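Local coordinates for protein enoyl-CoA hydratase/carnithine racemase (Thermus thermophilus JL-18, PDB 6SL9) that probably isomerises coenzyme A thioesters as PaaG, a crotonase-family enzyme that forms oxepin-CoA in bacterial phenylacetic acid catabolism, at residues Y205-K210 with Q231-Q236; A38-G43 with S92-P97; D12-L17 with E196-P201; A51-G56 with K185-A190. All blocks are in the same frame, centred on the assembly; numbering follows the deposited sequence. Where two conformers were deposited one is given.

Interaction 1: residues Y205-K210 with Q231-Q236; sequences YALTKK and QGQAGQ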
# COMPACT_ATOMS: atom_id res chain seq x y z
N TYR A 205 13.67 16.75 -5.60
CA TYR A 205 12.64 15.95 -6.29
C TYR A 205 13.26 14.64 -6.74
O TYR A 205 12.65 13.56 -6.58
CB TYR A 205 12.06 16.70 -7.48
CG TYR A 205 11.34 18.00 -7.18
CD1 TYR A 205 10.57 18.21 -6.06
CD2 TYR A 205 11.35 19.01 -8.12
CE1 TYR A 205 9.82 19.36 -5.88
CE2 TYR A 205 10.63 20.17 -7.96
CZ TYR A 205 9.88 20.37 -6.84
OH TYR A 205 9.17 21.52 -6.68
N ALA A 206 14.41 14.66 -7.37
CA ALA A 206 15.04 13.46 -7.93
C ALA A 206 15.28 12.43 -6.83
O ALA A 206 15.04 11.25 -7.05
CB ALA A 206 16.34 13.86 -8.55
N LEU A 207 15.84 12.89 -5.73
CA LEU A 207 16.24 11.98 -4.64
C LEU A 207 15.00 11.45 -3.91
O LEU A 207 14.98 10.29 -3.50
CB LEU A 207 17.25 12.66 -3.72
CG LEU A 207 18.57 13.04 -4.40
CD1 LEU A 207 19.40 13.87 -3.49
CD2 LEU A 207 19.36 11.86 -4.83
N THR A 208 13.97 12.27 -3.78
CA THR A 208 12.69 11.82 -3.19
C THR A 208 12.09 10.72 -4.04
O THR A 208 11.59 9.72 -3.50
CB THR A 208 11.74 13.00 -2.99
OG1 THR A 208 12.35 13.93 -2.09
CG2 THR A 208 10.42 12.58 -2.42
N LYS A 209 12.14 10.87 -5.34
CA LYS A 209 11.59 9.84 -6.26
C LYS A 209 12.31 8.52 -6.05
O LYS A 209 11.66 7.46 -6.09
CB LYS A 209 11.73 10.32 -7.70
CG LYS A 209 10.74 11.40 -8.04
CD LYS A 209 11.02 11.99 -9.40
CE LYS A 209 10.97 10.96 -10.52
NZ LYS A 209 10.66 11.63 -11.84
N LYS A 210 13.60 8.54 -5.81
CA LYS A 210 14.39 7.32 -5.58
C LYS A 210 13.92 6.64 -4.31
O LYS A 210 13.76 5.41 -4.28
CB LYS A 210 15.87 7.68 -5.50
CG LYS A 210 16.51 8.17 -6.78
CD LYS A 210 18.06 8.34 -6.77
CE LYS A 210 18.46 9.27 -7.92
NZ LYS A 210 18.08 8.72 -9.27
N GLN A 231 19.85 12.14 2.00
CA GLN A 231 19.82 13.44 2.67
C GLN A 231 21.23 14.04 2.73
O GLN A 231 21.36 15.28 2.64
CB GLN A 231 19.25 13.34 4.07
CG GLN A 231 18.86 14.67 4.71
CD GLN A 231 17.59 15.19 4.06
OE1 GLN A 231 17.56 15.55 2.86
NE2 GLN A 231 16.52 15.12 4.84
N GLY A 232 22.24 13.23 2.88
CA GLY A 232 23.63 13.74 2.86
C GLY A 232 23.88 14.45 1.55
O GLY A 232 24.47 15.55 1.50
N GLN A 233 23.45 13.83 0.45
CA GLN A 233 23.58 14.44 -0.90
C GLN A 233 22.74 15.71 -0.97
O GLN A 233 23.26 16.75 -1.44
CB GLN A 233 23.20 13.44 -1.96
CG GLN A 233 24.10 12.23 -2.01
CD GLN A 233 23.70 11.17 -3.00
OE1 GLN A 233 22.87 11.40 -3.87
NE2 GLN A 233 24.25 9.97 -2.82
N ALA A 234 21.48 15.66 -0.60
CA ALA A 234 20.62 16.85 -0.70
C ALA A 234 21.18 18.02 0.15
O ALA A 234 21.15 19.18 -0.26
CB ALA A 234 19.19 16.55 -0.28
N GLY A 235 21.79 17.71 1.27
CA GLY A 235 22.32 18.71 2.20
C GLY A 235 23.51 19.43 1.63
O GLY A 235 23.81 20.53 2.11
N GLN A 236 24.18 18.86 0.63
CA GLN A 236 25.38 19.48 0.04
C GLN A 236 25.03 20.32 -1.18
O GLN A 236 25.90 20.97 -1.73
CB GLN A 236 26.37 18.40 -0.36
CG GLN A 236 27.00 17.70 0.82
CD GLN A 236 27.99 16.68 0.36
OE1 GLN A 236 29.09 17.02 -0.02
NE2 GLN A 236 27.59 15.41 0.42
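L207 reaches from helix 202-214 to Q233 and A234 on the next helix, 220-235. Helices 202-214 and 220-235 belong to the C-terminal helical region of the crotonase fold, and at this point they run in roughly opposite directions. L207 contributes most of the buried surface. With CG beside its own backbone N (chi1 -62°), the side chain points at the other helix and both methyls can touch it. L207 CD1 does most of the work: it lies 4.0 Å from A234 N and 4.2 Å from A234 CB. The small A234 methyl thus lets the leucine come near the helix backbone. The same CD1 also rests near Q233 CB. No hydrogen bond links the segments, so this is plain helix-helix packing. The contact is small and lies at the subunit boundary. Q231 NE2 is hydrogen-bonded to V138 O and D140 OD2 of the second subunit, and Y205 packs on V133 of that subunit. Q233 closes the solvent side. Its extended chain crosses the leucine side chain at about a right angle and carries the amide past it. The amide oxygen Q233 OE1 ends 3.7 Å from the L207 CD2 methyl.

Interaction 2: residues A38-G43 with S92-P97; sequences AALKEG and SGLEKP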
# COMPACT_ATOMS: atom_id res chain seq x y z
N ALA A 38 14.79 8.44 -26.11
CA ALA A 38 15.73 9.46 -26.56
C ALA A 38 15.29 10.83 -26.04
O ALA A 38 16.16 11.66 -25.67
CB ALA A 38 15.87 9.44 -28.07
N ALA A 39 14.00 11.12 -26.06
CA ALA A 39 13.49 12.44 -25.62
C ALA A 39 13.66 12.60 -24.11
O ALA A 39 14.02 13.67 -23.65
CB ALA A 39 12.06 12.58 -26.01
N LEU A 40 13.36 11.55 -23.33
CA LEU A 40 13.61 11.57 -21.86
C LEU A 40 15.08 11.80 -21.56
O LEU A 40 15.43 12.65 -20.72
CB LEU A 40 13.12 10.26 -21.23
CG LEU A 40 11.63 9.99 -21.31
CD1 LEU A 40 11.35 8.55 -20.92
CD2 LEU A 40 10.82 10.95 -20.46
N LYS A 41 15.92 11.08 -22.29
CA LYS A 41 17.38 11.26 -22.11
C LYS A 41 17.80 12.70 -22.43
O LYS A 41 18.59 13.29 -21.70
CB LYS A 41 18.10 10.24 -22.97
CG LYS A 41 19.62 10.23 -22.83
CD LYS A 41 20.22 9.36 -23.88
CE LYS A 41 21.73 9.30 -23.80
NZ LYS A 41 22.29 8.62 -24.99
N GLU A 42 17.32 13.24 -23.55
CA GLU A 42 17.70 14.62 -23.94
C GLU A 42 17.21 15.60 -22.87
O GLU A 42 17.96 16.50 -22.52
CB GLU A 42 17.04 15.01 -25.29
CG GLU A 42 17.36 16.39 -25.82
CD GLU A 42 16.94 16.53 -27.29
OE1 GLU A 42 15.89 17.12 -27.52
OE2 GLU A 42 17.61 15.95 -28.18
N GLY A 43 15.98 15.42 -22.39
CA GLY A 43 15.47 16.31 -21.36
C GLY A 43 16.27 16.22 -20.08
O GLY A 43 16.52 17.25 -19.44
N SER A 92 11.24 5.66 -14.57
CA SER A 92 11.20 5.44 -13.12
C SER A 92 12.27 6.24 -12.40
O SER A 92 12.08 6.69 -11.26
CB SER A 92 11.32 3.99 -12.78
OG SER A 92 12.63 3.49 -12.97
N GLY A 93 13.44 6.37 -13.05
CA GLY A 93 14.63 6.98 -12.42
C GLY A 93 14.89 8.40 -12.84
O GLY A 93 15.89 8.93 -12.43
N LEU A 94 14.03 8.98 -13.67
CA LEU A 94 14.20 10.37 -14.16
C LEU A 94 14.64 11.28 -13.01
O LEU A 94 13.94 11.33 -11.99
CB LEU A 94 12.85 10.85 -14.68
CG LEU A 94 12.78 11.19 -16.16
CD1 LEU A 94 11.47 11.90 -16.46
CD2 LEU A 94 13.96 12.05 -16.60
N GLU A 95 15.68 12.07 -13.23
CA GLU A 95 16.20 12.93 -12.17
C GLU A 95 15.62 14.34 -12.26
O GLU A 95 16.16 15.29 -11.71
CB GLU A 95 17.73 12.96 -12.15
CG GLU A 95 18.29 11.61 -11.80
CD GLU A 95 19.48 11.61 -10.88
OE1 GLU A 95 20.21 12.62 -10.89
OE2 GLU A 95 19.79 10.55 -10.29
N LYS A 96 14.44 14.48 -12.87
CA LYS A 96 13.63 15.70 -12.96
C LYS A 96 12.18 15.26 -12.77
O LYS A 96 11.81 14.14 -13.14
CB LYS A 96 13.86 16.41 -14.28
CG LYS A 96 15.32 16.82 -14.46
CD LYS A 96 15.69 17.45 -15.78
CE LYS A 96 17.18 17.73 -15.83
NZ LYS A 96 17.59 18.45 -17.05
N PRO A 97 11.33 16.14 -12.23
CA PRO A 97 9.93 15.78 -12.03
C PRO A 97 9.19 15.70 -13.38
O PRO A 97 9.44 16.46 -14.28
CB PRO A 97 9.39 16.93 -11.20
CG PRO A 97 10.28 18.09 -11.51
CD PRO A 97 11.65 17.45 -11.66
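L94 and K96 reach from the end of helix 77-93 to L40 and G43 on helix 30-45. These helices belong to the N-terminal part of the crotonase fold and are joined in the chain through strand 51-56. The contact lies where the second segment leaves its helix and heads for strand 98-102. L94 comes first. L94 CD1 meets L40 CD2 at 4.2 Å, and the two side chains cross at about a right angle. L94 was modelled in two conformers, so this methyl contact holds for the one described and may not be permanent. E95 turns to other parts of the fold: its carboxylate forms salt bridges with R203 and K210, and its backbone N is hydrogen-bonded to E44 OE2. K96 carries the polar link. Its CG sits beside the backbone N (chi1 -60°), and the chain then runs out fully extended toward the last turn of helix 30-45. The ammonium bonds G43 O on the helix, V49 O in the loop after it and, weakly, E44 O, so backbone carbonyls gather round one buried charge. The helix end would probably help to stabilise that charge. A methionine here would probably leave the carbonyls of G43 and V49 without their shared donor and the end of helix 30-45 without this tie to the 94-97 loop. P97 follows, its backbone bonded to L52 of strand 51-56. At G43 the missing side chain leaves the backbone as the touching surface. K96 NZ lies 2.9 Å from G43 O, in the carbonyl plane, with a C=O...N angle of 148°.

Interaction 3: residues D12-L17 with E196-P201; sequences DGVLVL and ELAQGP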
# COMPACT_ATOMS: atom_id res chain seq x y z
N ASP A 12 9.89 27.63 -21.30
CA ASP A 12 10.69 27.94 -20.08
C ASP A 12 11.58 26.75 -19.74
O ASP A 12 12.46 26.31 -20.53
CB ASP A 12 9.80 28.13 -18.84
CG ASP A 12 8.87 29.33 -18.82
OD1 ASP A 12 8.67 30.00 -19.88
OD2 ASP A 12 8.32 29.62 -17.72
N GLY A 13 11.40 26.30 -18.52
CA GLY A 13 12.16 25.18 -17.94
C GLY A 13 11.50 23.82 -18.13
O GLY A 13 11.93 22.86 -17.49
N VAL A 14 10.46 23.73 -18.97
CA VAL A 14 9.68 22.50 -19.15
C VAL A 14 9.93 21.93 -20.55
O VAL A 14 9.70 22.64 -21.55
CB VAL A 14 8.18 22.75 -18.90
CG1 VAL A 14 7.39 21.44 -19.10
CG2 VAL A 14 7.95 23.32 -17.52
N LEU A 15 10.25 20.66 -20.62
CA LEU A 15 10.23 19.93 -21.89
C LEU A 15 8.85 19.25 -21.99
O LEU A 15 8.58 18.37 -21.21
CB LEU A 15 11.39 18.95 -21.99
CG LEU A 15 11.42 18.10 -23.25
CD1 LEU A 15 11.63 18.94 -24.49
CD2 LEU A 15 12.51 17.06 -23.18
N VAL A 16 8.11 19.63 -23.02
CA VAL A 16 6.78 19.07 -23.31
C VAL A 16 6.94 18.00 -24.38
O VAL A 16 7.41 18.30 -25.50
CB VAL A 16 5.81 20.16 -23.73
CG1 VAL A 16 4.43 19.52 -23.92
CG2 VAL A 16 5.70 21.29 -22.75
N LEU A 17 6.56 16.80 -24.01
CA LEU A 17 6.59 15.61 -24.89
C LEU A 17 5.16 15.20 -25.23
O LEU A 17 4.36 15.03 -24.33
CB LEU A 17 7.31 14.46 -24.20
CG LEU A 17 8.75 14.76 -23.79
CD1 LEU A 17 9.41 13.54 -23.15
CD2 LEU A 17 9.60 15.29 -24.96
N GLU A 196 5.86 25.40 -12.27
CA GLU A 196 6.10 25.57 -10.82
C GLU A 196 7.16 24.57 -10.41
O GLU A 196 8.11 24.94 -9.72
CB GLU A 196 4.82 25.33 -10.01
CG GLU A 196 3.72 26.36 -10.12
CD GLU A 196 2.59 26.20 -9.11
OE1 GLU A 196 2.73 25.34 -8.18
OE2 GLU A 196 1.59 26.95 -9.22
N LEU A 197 7.04 23.32 -10.85
CA LEU A 197 8.06 22.31 -10.52
C LEU A 197 9.41 22.68 -11.11
O LEU A 197 10.41 22.41 -10.52
CB LEU A 197 7.61 20.92 -10.98
CG LEU A 197 6.39 20.37 -10.23
CD1 LEU A 197 5.76 19.24 -11.00
CD2 LEU A 197 6.80 19.88 -8.84
N ALA A 198 9.43 23.30 -12.27
CA ALA A 198 10.68 23.71 -12.93
C ALA A 198 11.36 24.86 -12.17
O ALA A 198 12.51 25.16 -12.50
CB ALA A 198 10.37 24.14 -14.33
N GLN A 199 10.70 25.47 -11.18
CA GLN A 199 11.33 26.48 -10.28
C GLN A 199 11.72 25.83 -8.96
O GLN A 199 12.32 26.50 -8.12
CB GLN A 199 10.35 27.63 -10.02
CG GLN A 199 10.02 28.42 -11.28
CD GLN A 199 11.23 29.17 -11.81
OE1 GLN A 199 11.50 29.18 -13.00
NE2 GLN A 199 12.00 29.78 -10.92
N GLY A 200 11.41 24.57 -8.75
CA GLY A 200 11.62 23.92 -7.46
C GLY A 200 12.99 23.28 -7.34
O GLY A 200 13.85 23.32 -8.24
N PRO A 201 13.22 22.62 -6.19
CA PRO A 201 14.54 22.04 -5.88
C PRO A 201 14.67 20.68 -6.59
O PRO A 201 14.38 19.64 -6.02
CB PRO A 201 14.52 21.91 -4.35
CG PRO A 201 13.05 21.71 -4.01
CD PRO A 201 12.29 22.53 -5.04
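V14 places CG1 anti to its backbone N (chi1 -180°), which puts CG2 beside that N and lets it meet A198. The distance from V14 CG2 to A198 CB is 4.1 Å. The backbone angles just before it matter as well. D12 has a positive phi of 54°, and the angles of D12 and G13 are consistent with a type II' turn between strands 6-11 and 14-19. This tight hairpin presents the G13 carbonyl to the same alanine, with G13 O 3.7 Å from A198 CB. The A198 methyl therefore touches both the turn and the first residue of the strand. G13 is the nearest backbone neighbour, its CA 5.4 Å from A198 CA. A CB on G13 would point at the A198 methyl and sit tightly against it, so a larger residue could probably not come this close. The other segment is shaped by its own turn. A type I turn runs from L197 to G200 and is closed by the bond from G200 N to L197 O, 3.0 Å long. It brings the chain out of helix 186-197 and on to P201, the N-cap residue of helix 202-214. No hydrogen bond crosses this contact; it is van der Waals packing of a methyl on a hairpin. Around it, V14 packs on L191, A194 and K195 of helix 186-197 and on L53 of strand 51-56, while G13 is backbone-bonded to R50 and A51. L197 touches L162 of the second subunit. The contact thus fits the hairpin end of the six-stranded sheet against the link between two helices.

Interaction 4: residues A51-G56 with K185-A190; sequences ALLLTG and KLMEEA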
# COMPACT_ATOMS: atom_id res chain seq x y z
N ALA A 51 11.86 20.33 -15.61
CA ALA A 51 10.67 19.48 -15.46
C ALA A 51 10.24 18.99 -16.83
O ALA A 51 10.57 19.65 -17.83
CB ALA A 51 9.54 20.25 -14.81
N LEU A 52 9.53 17.88 -16.88
CA LEU A 52 8.97 17.34 -18.13
C LEU A 52 7.46 17.22 -17.98
O LEU A 52 6.94 17.04 -16.87
CB LEU A 52 9.60 15.99 -18.42
CG LEU A 52 11.05 16.00 -18.94
CD1 LEU A 52 12.02 16.21 -17.80
CD2 LEU A 52 11.38 14.71 -19.63
N LEU A 53 6.79 17.34 -19.13
CA LEU A 53 5.33 17.19 -19.22
C LEU A 53 5.06 16.21 -20.37
O LEU A 53 5.53 16.48 -21.49
CB LEU A 53 4.66 18.53 -19.49
CG LEU A 53 3.15 18.55 -19.74
CD1 LEU A 53 2.36 17.90 -18.64
CD2 LEU A 53 2.72 20.00 -19.95
N LEU A 54 4.29 15.16 -20.15
CA LEU A 54 3.96 14.15 -21.16
C LEU A 54 2.45 14.15 -21.37
O LEU A 54 1.69 14.06 -20.40
CB LEU A 54 4.46 12.78 -20.66
CG LEU A 54 4.12 11.59 -21.58
CD1 LEU A 54 4.82 11.72 -22.94
CD2 LEU A 54 4.55 10.31 -20.89
N THR A 55 2.06 14.19 -22.63
CA THR A 55 0.64 14.14 -23.03
C THR A 55 0.51 13.43 -24.37
O THR A 55 1.52 13.04 -24.96
CB THR A 55 0.07 15.56 -23.02
OG1 THR A 55 -1.36 15.45 -22.96
CG2 THR A 55 0.49 16.40 -24.20
N GLY A 56 -0.72 13.28 -24.84
CA GLY A 56 -0.99 12.67 -26.15
C GLY A 56 -1.63 13.66 -27.11
O GLY A 56 -2.36 14.57 -26.71
N LYS A 185 -8.86 23.09 -20.68
CA LYS A 185 -7.93 23.69 -19.69
C LYS A 185 -6.81 22.74 -19.27
O LYS A 185 -5.90 23.14 -18.54
CB LYS A 185 -8.74 24.11 -18.47
CG LYS A 185 -9.74 25.24 -18.73
CD LYS A 185 -9.08 26.55 -19.04
CE LYS A 185 -10.02 27.71 -18.78
NZ LYS A 185 -10.08 28.61 -19.95
N LEU A 186 -6.84 21.49 -19.72
CA LEU A 186 -5.89 20.48 -19.21
C LEU A 186 -4.47 20.95 -19.49
O LEU A 186 -3.66 20.88 -18.55
CB LEU A 186 -6.18 19.13 -19.86
CG LEU A 186 -5.11 18.07 -19.55
CD1 LEU A 186 -5.09 17.69 -18.08
CD2 LEU A 186 -5.30 16.82 -20.36
N MET A 187 -4.12 21.30 -20.71
CA MET A 187 -2.71 21.64 -21.01
C MET A 187 -2.28 22.91 -20.27
O MET A 187 -1.17 22.94 -19.74
CB MET A 187 -2.44 21.70 -22.51
CG MET A 187 -2.44 20.30 -23.14
SD MET A 187 -1.20 19.20 -22.41
CE MET A 187 0.29 20.03 -23.00
N GLU A 188 -3.16 23.91 -20.16
CA GLU A 188 -2.83 25.14 -19.39
C GLU A 188 -2.52 24.77 -17.95
O GLU A 188 -1.52 25.23 -17.39
CB GLU A 188 -4.00 26.12 -19.52
CG GLU A 188 -3.74 27.48 -18.87
CD GLU A 188 -4.97 28.36 -18.69
OE1 GLU A 188 -4.90 29.31 -17.87
OE2 GLU A 188 -5.96 28.11 -19.37
N GLU A 189 -3.35 23.96 -17.33
CA GLU A 189 -3.16 23.61 -15.90
C GLU A 189 -1.91 22.73 -15.77
O GLU A 189 -1.15 22.91 -14.80
CB GLU A 189 -4.44 22.95 -15.34
CG GLU A 189 -5.62 23.88 -15.27
CD GLU A 189 -6.46 23.95 -14.04
OE1 GLU A 189 -7.60 24.47 -14.17
OE2 GLU A 189 -5.94 23.66 -12.93
N ALA A 190 -1.73 21.77 -16.65
CA ALA A 190 -0.59 20.83 -16.51
C ALA A 190 0.70 21.63 -16.72
O ALA A 190 1.69 21.40 -16.04
CB ALA A 190 -0.72 19.69 -17.51
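M187 touches both L53 and T55, and A190 completes the first shell by packing on L53. L53 CD1 lies 3.7 Å from A190 CB, and L53 CD2 is 3.9 Å from M187 CE. T55 and M187 meet tip to tip, with T55 CG2 3.7 Å from M187 SD. The methionine chain bends at chi2 (-59°) and chi3 (-68°), which folds its thioether back over the strand. With an alanine in its place, T55 CG2 and L53 CD2 would probably lose their thioether partner and a gap would open beside the strand, though L53 CD1 would keep A190. The arrangement is a helix laid on a sheet face. Helix 186-190 runs nearly antiparallel to strand 51-56, at 165°, with the axes 10.4 Å apart. A190 and M187, one turn apart, stand opposite L53 and T55 respectively. Further out, V14 and V99 of the flanking strands pack on L53, and A101 packs on A190. T55 OG1 is hydrogen-bonded to A101 O, which ties that side chain to the next strand. No hydrogen bond joins the two segments. The chemistry is methyls and a thioether sulfur, so the helix is held to the sheet here by shape and hydrophobic burial.

Three contacts cluster on the sheet of the crotonase fold; interaction 1 lies beyond. Interactions 3 and 4 share helix 186-197 and the neighbouring strands 14-19 and 51-56, and their centres are 11 Å apart. Interaction 4 is nested in the loop closed by interaction 3. Interaction 2 is nested there too, and its segments alternate along the chain with those of interaction 4. It brings helix 30-45 against L52, whereas helix 186-197 packs on L53. Interaction 1 comes last, about 25 Å from interaction 4 between centres. It touches interaction 2 through the K210-E95 salt bridge and interaction 3 through Y205. The sheet core is thereby joined to the C-terminal helices, and interactions 1 and 3 both touch the second subunit.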